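Local coordinates for protein transcription anti-terminator antagonist UpxZ (Bacteroides uniformis ATCC 8492, PDB 4EPZ) that probably antagonises transcription anti-termination and so helps regulate capsular polysaccharide synthesis, at residues R8-Q13 with E59-L64; W110-T115 with E145-F150; R36-V41 with A72-N77; L103-L108 with H125-T130. One frame throughout, in Å; residues are numbered along the deposited sequence. Where two conformers were deposited one is given.

Interaction 1. Residues R8-Q13 with E59-L64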
loop_
_atom_site.group_PDB
_atom_site.type_symbol
_atom_site.label_atom_id
_atom_site.label_comp_id
_atom_site.label_asym_id
_atom_site.label_seq_id
_atom_site.Cartn_x
_atom_site.Cartn_y
_atom_site.Cartn_z
ATOM N N ARG A 8 -0.450 -15.374 3.925
ATOM C CA ARG A 8 -1.716 -14.688 3.678
ATOM C C ARG A 8 -1.452 -13.223 3.279
ATOM O O ARG A 8 -2.053 -12.707 2.345
ATOM C CB ARG A 8 -2.604 -14.766 4.937
ATOM C CG ARG A 8 -3.211 -16.151 5.207
ATOM C CD ARG A 8 -3.854 -16.234 6.595
ATOM N NE ARG A 8 -5.024 -15.352 6.707
ATOM C CZ ARG A 8 -5.584 -14.964 7.849
ATOM N NH1 ARG A 8 -5.100 -15.385 9.011
ATOM N NH2 ARG A 8 -6.617 -14.134 7.841
ATOM N N ALA A 9 -0.554 -12.549 4.006
ATOM C CA ALA A 9 -0.236 -11.139 3.702
ATOM C C ALA A 9 0.430 -10.997 2.337
ATOM O O ALA A 9 0.094 -10.080 1.575
ATOM C CB ALA A 9 0.678 -10.547 4.784
ATOM N N LEU A 10 1.388 -11.888 2.024
ATOM C CA LEU A 10 2.054 -11.797 0.731
ATOM C C LEU A 10 1.068 -12.086 -0.391
ATOM O O LEU A 10 1.164 -11.446 -1.435
ATOM C CB LEU A 10 3.285 -12.711 0.654
ATOM C CG LEU A 10 4.382 -12.424 1.715
ATOM C CD1 LEU A 10 5.442 -13.517 1.699
ATOM C CD2 LEU A 10 4.995 -11.004 1.554
ATOM N N GLU A 11 0.107 -13.029 -0.164
ATOM C CA GLU A 11 -0.928 -13.373 -1.151
ATOM C C GLU A 11 -1.803 -12.154 -1.410
ATOM O O GLU A 11 -2.041 -11.815 -2.562
ATOM C CB GLU A 11 -1.794 -14.534 -0.658
ATOM C CG GLU A 11 -1.241 -15.917 -0.932
ATOM C CD GLU A 11 -1.970 -17.064 -0.247
ATOM O OE1 GLU A 11 -3.111 -16.867 0.235
ATOM O OE2 GLU A 11 -1.393 -18.175 -0.202
ATOM N N LEU A 12 -2.226 -11.466 -0.331
ATOM C CA LEU A 12 -3.030 -10.257 -0.421
ATOM C C LEU A 12 -2.251 -9.146 -1.136
ATOM O O LEU A 12 -2.831 -8.472 -1.967
ATOM C CB LEU A 12 -3.496 -9.769 0.963
ATOM C CG LEU A 12 -4.441 -8.556 0.949
ATOM C CD1 LEU A 12 -5.670 -8.770 -0.009
ATOM C CD2 LEU A 12 -4.935 -8.230 2.365
ATOM N N GLN A 13 -0.951 -8.937 -0.816
ATOM C CA GLN A 13 -0.174 -7.906 -1.530
ATOM C C GLN A 13 -0.179 -8.161 -3.048
ATOM O O GLN A 13 -0.376 -7.222 -3.818
ATOM C CB GLN A 13 1.286 -7.910 -1.060
ATOM C CG GLN A 13 1.476 -7.247 0.280
ATOM C CD GLN A 13 2.901 -7.409 0.745
ATOM O OE1 GLN A 13 3.836 -7.542 -0.047
ATOM N NE2 GLN A 13 3.094 -7.424 2.040
ATOM N N GLU A 59 4.740 -7.482 10.907
ATOM C CA GLU A 59 3.822 -6.355 11.057
ATOM C C GLU A 59 3.873 -5.422 9.811
ATOM O O GLU A 59 2.815 -5.060 9.309
ATOM C CB GLU A 59 4.114 -5.597 12.371
ATOM C CG GLU A 59 3.185 -4.409 12.677
ATOM C CD GLU A 59 1.704 -4.644 12.959
ATOM O OE1 GLU A 59 1.211 -5.786 12.793
ATOM O OE2 GLU A 59 1.043 -3.677 13.409
ATOM N N GLY A 60 5.064 -5.098 9.287
ATOM C CA GLY A 60 5.179 -4.303 8.066
ATOM C C GLY A 60 4.455 -4.951 6.893
ATOM O O GLY A 60 3.734 -4.283 6.147
ATOM N N ASN A 61 4.662 -6.263 6.690
ATOM C CA ASN A 61 4.036 -6.971 5.566
ATOM C C ASN A 61 2.519 -7.029 5.737
ATOM O O ASN A 61 1.795 -6.890 4.748
ATOM C CB ASN A 61 4.611 -8.379 5.450
ATOM C CG ASN A 61 5.903 -8.326 4.690
ATOM O OD1 ASN A 61 5.900 -8.082 3.483
ATOM N ND2 ASN A 61 7.029 -8.490 5.376
ATOM N N LEU A 62 2.049 -7.269 6.986
ATOM C CA LEU A 62 0.608 -7.275 7.270
ATOM C C LEU A 62 -0.005 -5.905 6.947
ATOM O O LEU A 62 -1.033 -5.818 6.255
ATOM C CB LEU A 62 0.385 -7.605 8.751
ATOM C CG LEU A 62 0.371 -9.067 9.179
ATOM C CD1 LEU A 62 0.291 -9.142 10.717
ATOM C CD2 LEU A 62 -0.873 -9.799 8.597
ATOM N N CYS A 63 0.614 -4.828 7.461
ATOM C CA CYS A 63 0.120 -3.471 7.236
ATOM C C CYS A 63 0.120 -3.120 5.776
ATOM O O CYS A 63 -0.825 -2.497 5.301
ATOM C CB CYS A 63 0.945 -2.478 8.026
ATOM S SG CYS A 63 0.596 -2.555 9.783
ATOM N N LEU A 64 1.210 -3.461 5.065
ATOM C CA LEU A 64 1.254 -3.155 3.645
ATOM C C LEU A 64 0.150 -3.905 2.898
ATOM O O LEU A 64 -0.552 -3.287 2.091
ATOM C CB LEU A 64 2.618 -3.486 3.043
ATOM C CG LEU A 64 2.732 -3.189 1.532
ATOM C CD1 LEU A 64 2.529 -1.693 1.242
ATOM C CD2 LEU A 64 4.065 -3.687 0.976
#

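Interaction 2. Residues W110-T115 with E145-F150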
loop_
_atom_site.group_PDB
_atom_site.type_symbol
_atom_site.label_atom_id
_atom_site.label_comp_id
_atom_site.label_asym_id
_atom_site.label_seq_id
_atom_site.Cartn_x
_atom_site.Cartn_y
_atom_site.Cartn_z
ATOM N N TRP A 110 2.688 4.181 0.122
ATOM C CA TRP A 110 1.265 3.996 0.435
ATOM C C TRP A 110 0.829 4.852 1.622
ATOM O O TRP A 110 -0.274 5.410 1.598
ATOM C CB TRP A 110 0.959 2.523 0.692
ATOM C CG TRP A 110 0.799 1.800 -0.599
ATOM C CD1 TRP A 110 1.744 1.063 -1.244
ATOM C CD2 TRP A 110 -0.295 1.948 -1.518
ATOM N NE1 TRP A 110 1.258 0.634 -2.464
ATOM C CE2 TRP A 110 0.014 1.179 -2.664
ATOM C CE3 TRP A 110 -1.551 2.580 -1.443
ATOM C CZ2 TRP A 110 -0.871 1.054 -3.745
ATOM C CZ3 TRP A 110 -2.426 2.452 -2.516
ATOM C CH2 TRP A 110 -2.072 1.728 -3.660
ATOM N N GLY A 111 1.677 4.969 2.640
ATOM C CA GLY A 111 1.363 5.808 3.802
ATOM C C GLY A 111 1.257 7.272 3.401
ATOM O O GLY A 111 0.292 7.964 3.779
ATOM N N TYR A 112 2.164 7.732 2.531
ATOM C CA TYR A 112 2.071 9.117 2.005
ATOM C C TYR A 112 0.761 9.306 1.217
ATOM O O TYR A 112 0.113 10.359 1.321
ATOM C CB TYR A 112 3.291 9.403 1.091
ATOM C CG TYR A 112 3.170 10.689 0.301
ATOM C CD1 TYR A 112 3.372 11.926 0.913
ATOM C CD2 TYR A 112 2.866 10.666 -1.057
ATOM C CE1 TYR A 112 3.259 13.113 0.183
ATOM C CE2 TYR A 112 2.709 11.847 -1.782
ATOM C CZ TYR A 112 2.939 13.062 -1.161
ATOM O OH TYR A 112 2.849 14.218 -1.893
ATOM N N SER A 113 0.359 8.307 0.405
ATOM C CA SER A 113 -0.855 8.484 -0.400
ATOM C C SER A 113 -2.107 8.724 0.441
ATOM O O SER A 113 -3.070 9.342 -0.036
ATOM C CB SER A 113 -1.094 7.256 -1.257
ATOM O OG SER A 113 -1.671 6.182 -0.528
ATOM N N GLU A 114 -2.106 8.206 1.668
ATOM C CA GLU A 114 -3.252 8.310 2.583
ATOM C C GLU A 114 -3.220 9.550 3.448
ATOM O O GLU A 114 -4.267 9.967 3.939
ATOM C CB GLU A 114 -3.292 7.108 3.525
ATOM C CG GLU A 114 -3.700 5.819 2.825
ATOM C CD GLU A 114 -5.160 5.705 2.429
ATOM O OE1 GLU A 114 -6.004 6.438 2.993
ATOM O OE2 GLU A 114 -5.455 4.904 1.516
ATOM N N THR A 115 -2.047 10.128 3.654
ATOM C CA THR A 115 -1.865 11.234 4.594
ATOM C C THR A 115 -1.407 12.536 3.989
ATOM O O THR A 115 -1.645 13.605 4.600
ATOM C CB THR A 115 -0.773 10.825 5.618
ATOM O OG1 THR A 115 0.465 10.555 4.921
ATOM C CG2 THR A 115 -1.166 9.576 6.445
ATOM N N GLU A 145 7.125 5.329 -9.843
ATOM C CA GLU A 145 6.015 5.788 -10.663
ATOM C C GLU A 145 4.790 6.027 -9.774
ATOM O O GLU A 145 4.124 7.064 -9.886
ATOM C CB GLU A 145 5.727 4.762 -11.776
ATOM C CG GLU A 145 4.701 5.202 -12.808
ATOM C CD GLU A 145 4.341 4.143 -13.840
ATOM O OE1 GLU A 145 5.170 3.237 -14.093
ATOM O OE2 GLU A 145 3.216 4.212 -14.387
ATOM N N GLU A 146 4.500 5.085 -8.866
ATOM C CA GLU A 146 3.342 5.196 -7.956
ATOM C C GLU A 146 3.458 6.437 -7.061
ATOM O O GLU A 146 2.497 7.218 -6.944
ATOM C CB GLU A 146 3.189 3.923 -7.117
ATOM C CG GLU A 146 2.635 2.777 -7.965
ATOM C CD GLU A 146 2.738 1.379 -7.374
ATOM O OE1 GLU A 146 2.856 1.267 -6.135
ATOM O OE2 GLU A 146 2.659 0.396 -8.142
ATOM N N LEU A 147 4.643 6.639 -6.471
ATOM C CA LEU A 147 4.915 7.809 -5.632
ATOM C C LEU A 147 4.727 9.096 -6.430
ATOM O O LEU A 147 4.033 10.006 -5.949
ATOM C CB LEU A 147 6.328 7.768 -5.065
ATOM C CG LEU A 147 6.732 8.991 -4.206
ATOM C CD1 LEU A 147 5.773 9.196 -3.003
ATOM C CD2 LEU A 147 8.198 8.879 -3.770
ATOM N N ARG A 148 5.301 9.168 -7.641
ATOM C CA ARG A 148 5.153 10.365 -8.455
ATOM C C ARG A 148 3.670 10.652 -8.760
ATOM O O ARG A 148 3.251 11.812 -8.674
ATOM C CB ARG A 148 5.950 10.255 -9.749
ATOM C CG ARG A 148 6.021 11.603 -10.502
ATOM C CD ARG A 148 6.597 11.489 -11.882
ATOM N NE ARG A 148 5.817 10.600 -12.749
ATOM C CZ ARG A 148 6.199 9.374 -13.094
ATOM N NH1 ARG A 148 7.351 8.879 -12.652
ATOM N NH2 ARG A 148 5.427 8.628 -13.872
ATOM N N ASN A 149 2.870 9.599 -9.070
ATOM C CA ASN A 149 1.451 9.775 -9.368
ATOM C C ASN A 149 0.698 10.296 -8.127
ATOM O O ASN A 149 -0.152 11.174 -8.267
ATOM C CB ASN A 149 0.852 8.488 -9.892
ATOM C CG ASN A 149 1.213 8.222 -11.350
ATOM O OD1 ASN A 149 1.330 9.140 -12.171
ATOM N ND2 ASN A 149 1.355 6.961 -11.721
ATOM N N PHE A 150 1.033 9.786 -6.917
ATOM C CA PHE A 150 0.375 10.292 -5.697
ATOM C C PHE A 150 0.726 11.780 -5.481
ATOM O O PHE A 150 -0.148 12.579 -5.131
ATOM C CB PHE A 150 0.791 9.455 -4.474
ATOM C CG PHE A 150 0.194 8.060 -4.456
ATOM C CD1 PHE A 150 -1.163 7.861 -4.703
ATOM C CD2 PHE A 150 0.966 6.960 -4.073
ATOM C CE1 PHE A 150 -1.716 6.574 -4.671
ATOM C CE2 PHE A 150 0.405 5.680 -4.021
ATOM C CZ PHE A 150 -0.929 5.500 -4.317
HETATM O O HOH W 1 2.237 -0.704 -4.775
#

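Interaction 3. Residues R36-V41 with A72-N77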
loop_
_atom_site.group_PDB
_atom_site.type_symbol
_atom_site.label_atom_id
_atom_site.label_comp_id
_atom_site.label_asym_id
_atom_site.label_seq_id
_atom_site.Cartn_x
_atom_site.Cartn_y
_atom_site.Cartn_z
ATOM N N ARG A 36 -15.958 -10.816 -8.258
ATOM C CA ARG A 36 -15.345 -11.931 -7.513
ATOM C C ARG A 36 -13.942 -11.539 -6.978
ATOM O O ARG A 36 -13.674 -11.733 -5.789
ATOM C CB ARG A 36 -15.252 -13.175 -8.421
ATOM C CG ARG A 36 -15.180 -14.530 -7.707
ATOM C CD ARG A 36 -13.798 -15.183 -7.737
ATOM N NE ARG A 36 -13.144 -15.121 -9.048
ATOM C CZ ARG A 36 -11.904 -14.680 -9.246
ATOM N NH1 ARG A 36 -11.162 -14.277 -8.221
ATOM N NH2 ARG A 36 -11.394 -14.647 -10.470
ATOM N N LEU A 37 -13.075 -10.973 -7.857
ATOM C CA LEU A 37 -11.732 -10.510 -7.532
ATOM C C LEU A 37 -11.769 -9.325 -6.551
ATOM O O LEU A 37 -10.968 -9.290 -5.610
ATOM C CB LEU A 37 -10.962 -10.119 -8.800
ATOM C CG LEU A 37 -9.448 -9.856 -8.617
ATOM C CD1 LEU A 37 -8.719 -11.098 -8.099
ATOM C CD2 LEU A 37 -8.802 -9.423 -9.926
ATOM N N ASN A 38 -12.680 -8.355 -6.779
ATOM C CA ASN A 38 -12.802 -7.229 -5.859
ATOM C C ASN A 38 -13.293 -7.710 -4.517
ATOM O O ASN A 38 -12.835 -7.193 -3.495
ATOM C CB ASN A 38 -13.738 -6.149 -6.397
ATOM C CG ASN A 38 -13.023 -5.199 -7.281
ATOM O OD1 ASN A 38 -12.409 -4.238 -6.822
ATOM N ND2 ASN A 38 -13.048 -5.478 -8.567
ATOM N N LYS A 39 -14.214 -8.714 -4.524
ATOM C CA LYS A 39 -14.796 -9.290 -3.311
ATOM C C LYS A 39 -13.732 -10.072 -2.550
ATOM O O LYS A 39 -13.645 -9.958 -1.336
ATOM C CB LYS A 39 -16.015 -10.189 -3.649
ATOM C CG LYS A 39 -16.719 -10.845 -2.449
ATOM C CD LYS A 39 -17.320 -9.847 -1.454
ATOM C CE LYS A 39 -18.219 -10.512 -0.436
ATOM N NZ LYS A 39 -19.533 -10.907 -1.015
ATOM N N GLU A 40 -12.951 -10.878 -3.264
ATOM C CA GLU A 40 -11.915 -11.688 -2.631
ATOM C C GLU A 40 -10.859 -10.807 -1.955
ATOM O O GLU A 40 -10.414 -11.136 -0.851
ATOM C CB GLU A 40 -11.242 -12.622 -3.611
ATOM C CG GLU A 40 -10.401 -13.640 -2.856
ATOM C CD GLU A 40 -9.746 -14.740 -3.655
ATOM O OE1 GLU A 40 -10.144 -14.964 -4.822
ATOM O OE2 GLU A 40 -8.809 -15.364 -3.108
ATOM N N VAL A 41 -10.454 -9.703 -2.612
ATOM C CA VAL A 41 -9.482 -8.776 -2.000
ATOM C C VAL A 41 -10.107 -8.169 -0.718
ATOM O O VAL A 41 -9.435 -8.126 0.314
ATOM C CB VAL A 41 -8.954 -7.696 -2.984
ATOM C CG1 VAL A 41 -8.194 -6.584 -2.255
ATOM C CG2 VAL A 41 -8.065 -8.328 -4.064
ATOM N N ALA A 72 -7.166 -1.282 -3.103
ATOM C CA ALA A 72 -7.424 -1.993 -4.365
ATOM C C ALA A 72 -8.920 -2.283 -4.590
ATOM O O ALA A 72 -9.416 -2.129 -5.709
ATOM C CB ALA A 72 -6.656 -3.304 -4.402
ATOM N N THR A 73 -9.609 -2.770 -3.559
ATOM C CA THR A 73 -11.013 -3.189 -3.720
ATOM C C THR A 73 -11.953 -1.993 -3.891
ATOM O O THR A 73 -11.817 -0.997 -3.174
ATOM C CB THR A 73 -11.475 -4.121 -2.571
ATOM O OG1 THR A 73 -12.799 -4.590 -2.893
ATOM C CG2 THR A 73 -11.473 -3.433 -1.180
ATOM N N ILE A 74 -12.968 -2.144 -4.784
ATOM C CA ILE A 74 -13.987 -1.104 -5.013
ATOM C C ILE A 74 -14.981 -1.073 -3.863
ATOM O O ILE A 74 -15.697 -0.082 -3.684
ATOM C CB ILE A 74 -14.754 -1.322 -6.351
ATOM C CG1 ILE A 74 -15.401 -2.736 -6.399
ATOM C CG2 ILE A 74 -13.838 -1.047 -7.534
ATOM C CD1 ILE A 74 -16.542 -2.972 -7.409
ATOM N N TYR A 75 -15.084 -2.197 -3.139
ATOM C CA TYR A 75 -16.083 -2.336 -2.079
ATOM C C TYR A 75 -15.683 -1.582 -0.818
ATOM O O TYR A 75 -14.510 -1.540 -0.440
ATOM C CB TYR A 75 -16.325 -3.813 -1.806
ATOM C CG TYR A 75 -16.935 -4.511 -3.004
ATOM C CD1 TYR A 75 -18.108 -4.033 -3.598
ATOM C CD2 TYR A 75 -16.350 -5.649 -3.544
ATOM C CE1 TYR A 75 -18.656 -4.658 -4.722
ATOM C CE2 TYR A 75 -16.913 -6.305 -4.639
ATOM C CZ TYR A 75 -18.075 -5.815 -5.214
ATOM O OH TYR A 75 -18.618 -6.454 -6.296
ATOM N N ASP A 76 -16.676 -0.943 -0.200
ATOM C CA ASP A 76 -16.515 -0.108 1.000
ATOM C C ASP A 76 -17.794 -0.225 1.763
ATOM O O ASP A 76 -18.826 0.216 1.254
ATOM C CB ASP A 76 -16.214 1.359 0.622
ATOM C CG ASP A 76 -15.946 2.338 1.785
ATOM O OD1 ASP A 76 -16.201 1.969 2.955
ATOM O OD2 ASP A 76 -15.502 3.470 1.515
ATOM N N ASN A 77 -17.749 -0.864 2.944
ATOM C CA ASN A 77 -18.937 -1.050 3.799
ATOM C C ASN A 77 -19.209 0.171 4.709
ATOM O O ASN A 77 -19.989 0.055 5.659
ATOM C CB ASN A 77 -18.735 -2.307 4.659
ATOM C CG ASN A 77 -17.747 -2.132 5.802
ATOM O OD1 ASN A 77 -16.935 -1.195 5.829
ATOM N ND2 ASN A 77 -17.812 -3.012 6.783
HETATM O O HOH W 2 -10.954 -2.457 -8.435
#

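Interaction 4. Residues L103-L108 with H125-T130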
loop_
_atom_site.group_PDB
_atom_site.type_symbol
_atom_site.label_atom_id
_atom_site.label_comp_id
_atom_site.label_asym_id
_atom_site.label_seq_id
_atom_site.Cartn_x
_atom_site.Cartn_y
_atom_site.Cartn_z
ATOM N N LEU A 103 10.038 -3.216 1.061
ATOM C CA LEU A 103 8.873 -3.146 1.944
ATOM C C LEU A 103 8.717 -1.742 2.534
ATOM O O LEU A 103 7.602 -1.165 2.517
ATOM C CB LEU A 103 9.058 -4.161 3.084
ATOM C CG LEU A 103 8.024 -4.075 4.228
ATOM C CD1 LEU A 103 6.562 -4.367 3.738
ATOM C CD2 LEU A 103 8.440 -5.009 5.374
ATOM N N LYS A 104 9.827 -1.206 3.063
ATOM C CA LYS A 104 9.804 0.115 3.722
ATOM C C LYS A 104 9.447 1.171 2.683
ATOM O O LYS A 104 8.596 2.032 2.960
ATOM C CB LYS A 104 11.134 0.414 4.419
ATOM C CG LYS A 104 11.015 1.692 5.261
ATOM C CD LYS A 104 12.259 1.922 6.096
ATOM C CE LYS A 104 11.952 3.018 7.083
ATOM N NZ LYS A 104 13.084 3.224 8.031
HETATM N N MSE A 105 10.021 1.068 1.475
HETATM C CA MSE A 105 9.682 2.015 0.403
HETATM C C MSE A 105 8.165 1.980 0.080
HETATM O O MSE A 105 7.517 3.025 -0.043
HETATM C CB MSE A 105 10.471 1.674 -0.864
HETATM C CG MSE A 105 10.150 2.611 -2.020
HETATM SE SE MSE A 105 10.795 4.443 -1.638
HETATM C CE MSE A 105 9.772 5.242 -3.174
ATOM N N ARG A 106 7.614 0.780 -0.040
ATOM C CA ARG A 106 6.176 0.618 -0.334
ATOM C C ARG A 106 5.321 1.167 0.809
ATOM O O ARG A 106 4.329 1.836 0.546
ATOM C CB ARG A 106 5.859 -0.860 -0.618
ATOM C CG ARG A 106 6.472 -1.282 -1.974
ATOM C CD ARG A 106 6.444 -2.779 -2.104
ATOM N NE ARG A 106 6.595 -3.180 -3.512
ATOM C CZ ARG A 106 6.702 -4.446 -3.916
ATOM N NH1 ARG A 106 6.739 -5.432 -3.028
ATOM N NH2 ARG A 106 6.819 -4.731 -5.207
ATOM N N LEU A 107 5.739 0.964 2.059
ATOM C CA LEU A 107 4.958 1.480 3.192
ATOM C C LEU A 107 5.013 3.022 3.206
ATOM O O LEU A 107 4.006 3.690 3.479
ATOM C CB LEU A 107 5.488 0.933 4.510
ATOM C CG LEU A 107 5.109 -0.508 4.822
ATOM C CD1 LEU A 107 5.989 -1.035 5.969
ATOM C CD2 LEU A 107 3.631 -0.606 5.261
ATOM N N LEU A 108 6.199 3.582 2.953
ATOM C CA LEU A 108 6.318 5.054 2.914
ATOM C C LEU A 108 5.451 5.624 1.809
ATOM O O LEU A 108 4.781 6.634 2.044
ATOM C CB LEU A 108 7.760 5.515 2.688
ATOM C CG LEU A 108 8.773 5.272 3.819
ATOM C CD1 LEU A 108 10.193 5.304 3.245
ATOM C CD2 LEU A 108 8.606 6.352 4.932
ATOM N N HIS A 125 11.935 9.668 -0.907
ATOM C CA HIS A 125 12.930 10.151 -1.887
ATOM C C HIS A 125 14.373 9.844 -1.456
ATOM O O HIS A 125 15.211 9.587 -2.320
ATOM C CB HIS A 125 12.748 11.636 -2.187
ATOM C CG HIS A 125 11.604 11.857 -3.122
ATOM N ND1 HIS A 125 11.691 11.503 -4.464
ATOM C CD2 HIS A 125 10.345 12.260 -2.860
ATOM C CE1 HIS A 125 10.504 11.763 -4.983
ATOM N NE2 HIS A 125 9.668 12.253 -4.060
ATOM N N GLN A 126 14.655 9.826 -0.143
ATOM C CA GLN A 126 15.988 9.492 0.360
ATOM C C GLN A 126 16.305 8.024 0.072
ATOM O O GLN A 126 17.445 7.692 -0.265
ATOM C CB GLN A 126 16.108 9.800 1.862
ATOM C CG GLN A 126 16.267 11.290 2.165
ATOM C CD GLN A 126 16.394 11.575 3.646
ATOM O OE1 GLN A 126 15.548 11.184 4.454
ATOM N NE2 GLN A 126 17.437 12.299 4.031
ATOM N N LEU A 127 15.287 7.139 0.177
ATOM C CA LEU A 127 15.479 5.716 -0.117
ATOM C C LEU A 127 15.772 5.538 -1.601
ATOM O O LEU A 127 16.698 4.806 -1.986
ATOM C CB LEU A 127 14.234 4.912 0.261
ATOM C CG LEU A 127 14.287 4.069 1.504
ATOM C CD1 LEU A 127 13.105 3.146 1.550
ATOM C CD2 LEU A 127 15.625 3.266 1.614
ATOM N N ILE A 128 15.029 6.271 -2.445
ATOM C CA ILE A 128 15.228 6.203 -3.901
ATOM C C ILE A 128 16.688 6.551 -4.243
ATOM O O ILE A 128 17.314 5.865 -5.062
ATOM C CB ILE A 128 14.232 7.132 -4.680
ATOM C CG1 ILE A 128 12.800 6.583 -4.599
ATOM C CG2 ILE A 128 14.633 7.256 -6.171
ATOM C CD1 ILE A 128 11.666 7.604 -5.140
ATOM N N GLU A 129 17.218 7.618 -3.623
ATOM C CA GLU A 129 18.589 8.112 -3.850
ATOM C C GLU A 129 19.640 7.039 -3.543
ATOM O O GLU A 129 20.762 7.135 -4.012
ATOM C CB GLU A 129 18.871 9.347 -2.979
ATOM C CG GLU A 129 18.231 10.650 -3.428
ATOM C CD GLU A 129 18.245 11.734 -2.364
ATOM O OE1 GLU A 129 19.279 11.891 -1.673
ATOM O OE2 GLU A 129 17.209 12.418 -2.208
ATOM N N THR A 130 19.289 6.018 -2.737
ATOM C CA THR A 130 20.258 4.962 -2.390
ATOM C C THR A 130 20.348 3.896 -3.510
ATOM O O THR A 130 21.275 3.085 -3.502
ATOM C CB THR A 130 19.943 4.293 -1.061
ATOM O OG1 THR A 130 18.790 3.445 -1.177
ATOM C CG2 THR A 130 19.859 5.282 0.096
#

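Interaction 1. Residues R8-Q13 with E59-L64
Gln13 reaches across to Asn61 and uses its one amide nitrogen twice. NE2 gives a nearly straight bond to Asn61 OD1 (3.2 Å, 169°), arriving in the carbonyl plane on a lone pair, and a more bent one to the backbone Asn61 O at 3.1 Å. The Gln13 chain, extended beyond CG, carries NE2 across. The two side-chain amides are nearly coplanar (12°), and both oxygens lie close to the Gln13 amide plane, which holds that amide flat. With alanine in place of Gln13, Asn61 OD1 and Asn61 O would probably lose the donor they share. Leu64 CD2 packs on Gln13 CD (3.9 Å) and Leu10 CD2 covers Asn61 OD1. Ala9 CB settles against the backbone of Asn61 and Leu62, its small size letting the CA atoms of Ala9 and Leu62 come within 5.3 Å. Asn61 ND2 is tied to Glu57 O, fixing the amide's rotation, and Leu103 closes over Asn61 and Leu64. This is close helix-helix packing in an all-helical fold, with axes 8.6 Å apart crossing at 36°.

Interaction 2. Residues W110-T115 with E145-F150
Phe150 lays one ring face over Ser113 CB and turns its edge to Trp110. Its CZ stands over one face of the indole, toward the rim, 3.8 Å from Trp110 CZ3. The stack is T-shaped (edge-to-face), with planes at 68° and centroids of the Phe150 ring and the Trp110 six-membered ring 5.3 Å apart. In the plane of the indole, at its edge, a water accepts from Trp110 NE1 at 2.8 Å and donates to Glu146 OE1, joining the two helices where the side chains themselves stay apart; the other carboxylate oxygen of Glu146 bonds to Tyr21. Phe150 CB lies at the Tyr112 edge, 4.1 Å from Tyr112 CE2, and Leu147 CD1 packs near Tyr112 CD2. Ser113 OG, placed between its own backbone N and carbonyl carbon (chi1 79°), turns back to Trp110 O at 2.7 Å. The two segments run nearly parallel, 10° apart. Helix 56-72 packs against Trp110, while helix 118-129 covers Tyr112 and Leu147.

Interaction 3. Residues R36-V41 with A72-N77
The shortest polar contact joins Thr73 and Asn38: Thr73 OG1 donates to the backbone Asn38 O at 2.7 Å, coming in from above the carbonyl plane. A second bond runs from the backbone Ile74 N to Asn38 OD1 at 3.0 Å, tilted 30° from the amide carbonyl plane; here the side chain of Asn38 accepts, not its backbone. The same OD1 also accepts a hydrogen bond from a water (2.8 Å) that donates to Ala72 O, so this oxygen serves two donors and ties the helix to the last turn of helix 56-72. Asn38 CG lies beside its own backbone N (chi1 -86°), and ND2 is held by Phe34 O one turn back, which orients OD1 toward the loop. A leucine in place of Asn38 would probably leave Ile74 N and the bridging water without their acceptor.

Carbon contacts fill in around these bonds. Ile74 CG1 lies 3.4 Å from Asn38 OD1 and also sits over one face of the Tyr75 ring. Tyr75 CE2 comes up to Asn38 CB (3.6 Å), and Lys39 N lies at the edge of the ring. Val41 CG1 rests on Thr73 CB and Ala72 CB. Thr73 is where helix 56-72 gives way to the loop leading to helix 80-92; the contact holds that exit against helix 32-49, whose Asn38 and Val41 are also touched by Leu19 of helix 5-20.

Interaction 4. Residues L103-L108 with H125-T130
Selenomethionine Met105 can be followed outward across Leu127 to Ile128. Its CB meets Leu127 CD1 at 3.9 Å, and the same methyl presses down on the backbone, 3.7 Å from Met105 N. CG leaves anti to the backbone N (chi1 179°), and the chain then bends at chi2 (67°), which carries the selenium past Leu127; SE lies 4.0 Å from Leu127 CB. The terminal CE lands on Ile128, equally close to CG1 and CD1, with Met105 CE to Ile128 CG1 at 3.6 Å. The setting is an antiparallel helical hairpin: helix 102-115 and helix 118-129 follow directly in the chain, and these segments run at 149° with axes 10.3 Å apart, a spacing that the long side chains fill. The Leu108 side chain stands roughly at right angles to that of Leu127, Leu108 CD1 to Leu127 CD1 4.0 Å, so that methyl is shared by Met105 and Leu108. Lys104 CB also comes near Leu127 CD1, and Lys104 NZ bonds to Leu98 O. At the far end Thr130 OG1 donates to Leu127 O (2.6 Å), in the carbonyl plane on a lone pair, and Thr130 N uses the same oxygen. Beyond Met105 and Ile128, helix 138-152 packs on with Ile143 and Ile144.

Overall arrangement
From the N terminus, helix 5-20 meets helix 56-72 in interaction 1, closing a loop that contains helix 32-49. Interaction 3 crosses it: it starts on helix 32-49 and closes on the loop just after helix 56-72, so the first three helices are tied together, and Leu12 touches Val41 O between the two contacts. Both close before helix 102-115 begins. That helix then serves two partners, helix 118-129 in interaction 4 and helix 138-152 in interaction 2; these two contacts cross in the chain, and Leu147 touches His125, Ile128 and Met105. Leu64 links interaction 1 to this later group, packing on Trp110, Arg106 and Leu107, whereas interactions 3 and 4 lie about 27 Å apart between centres.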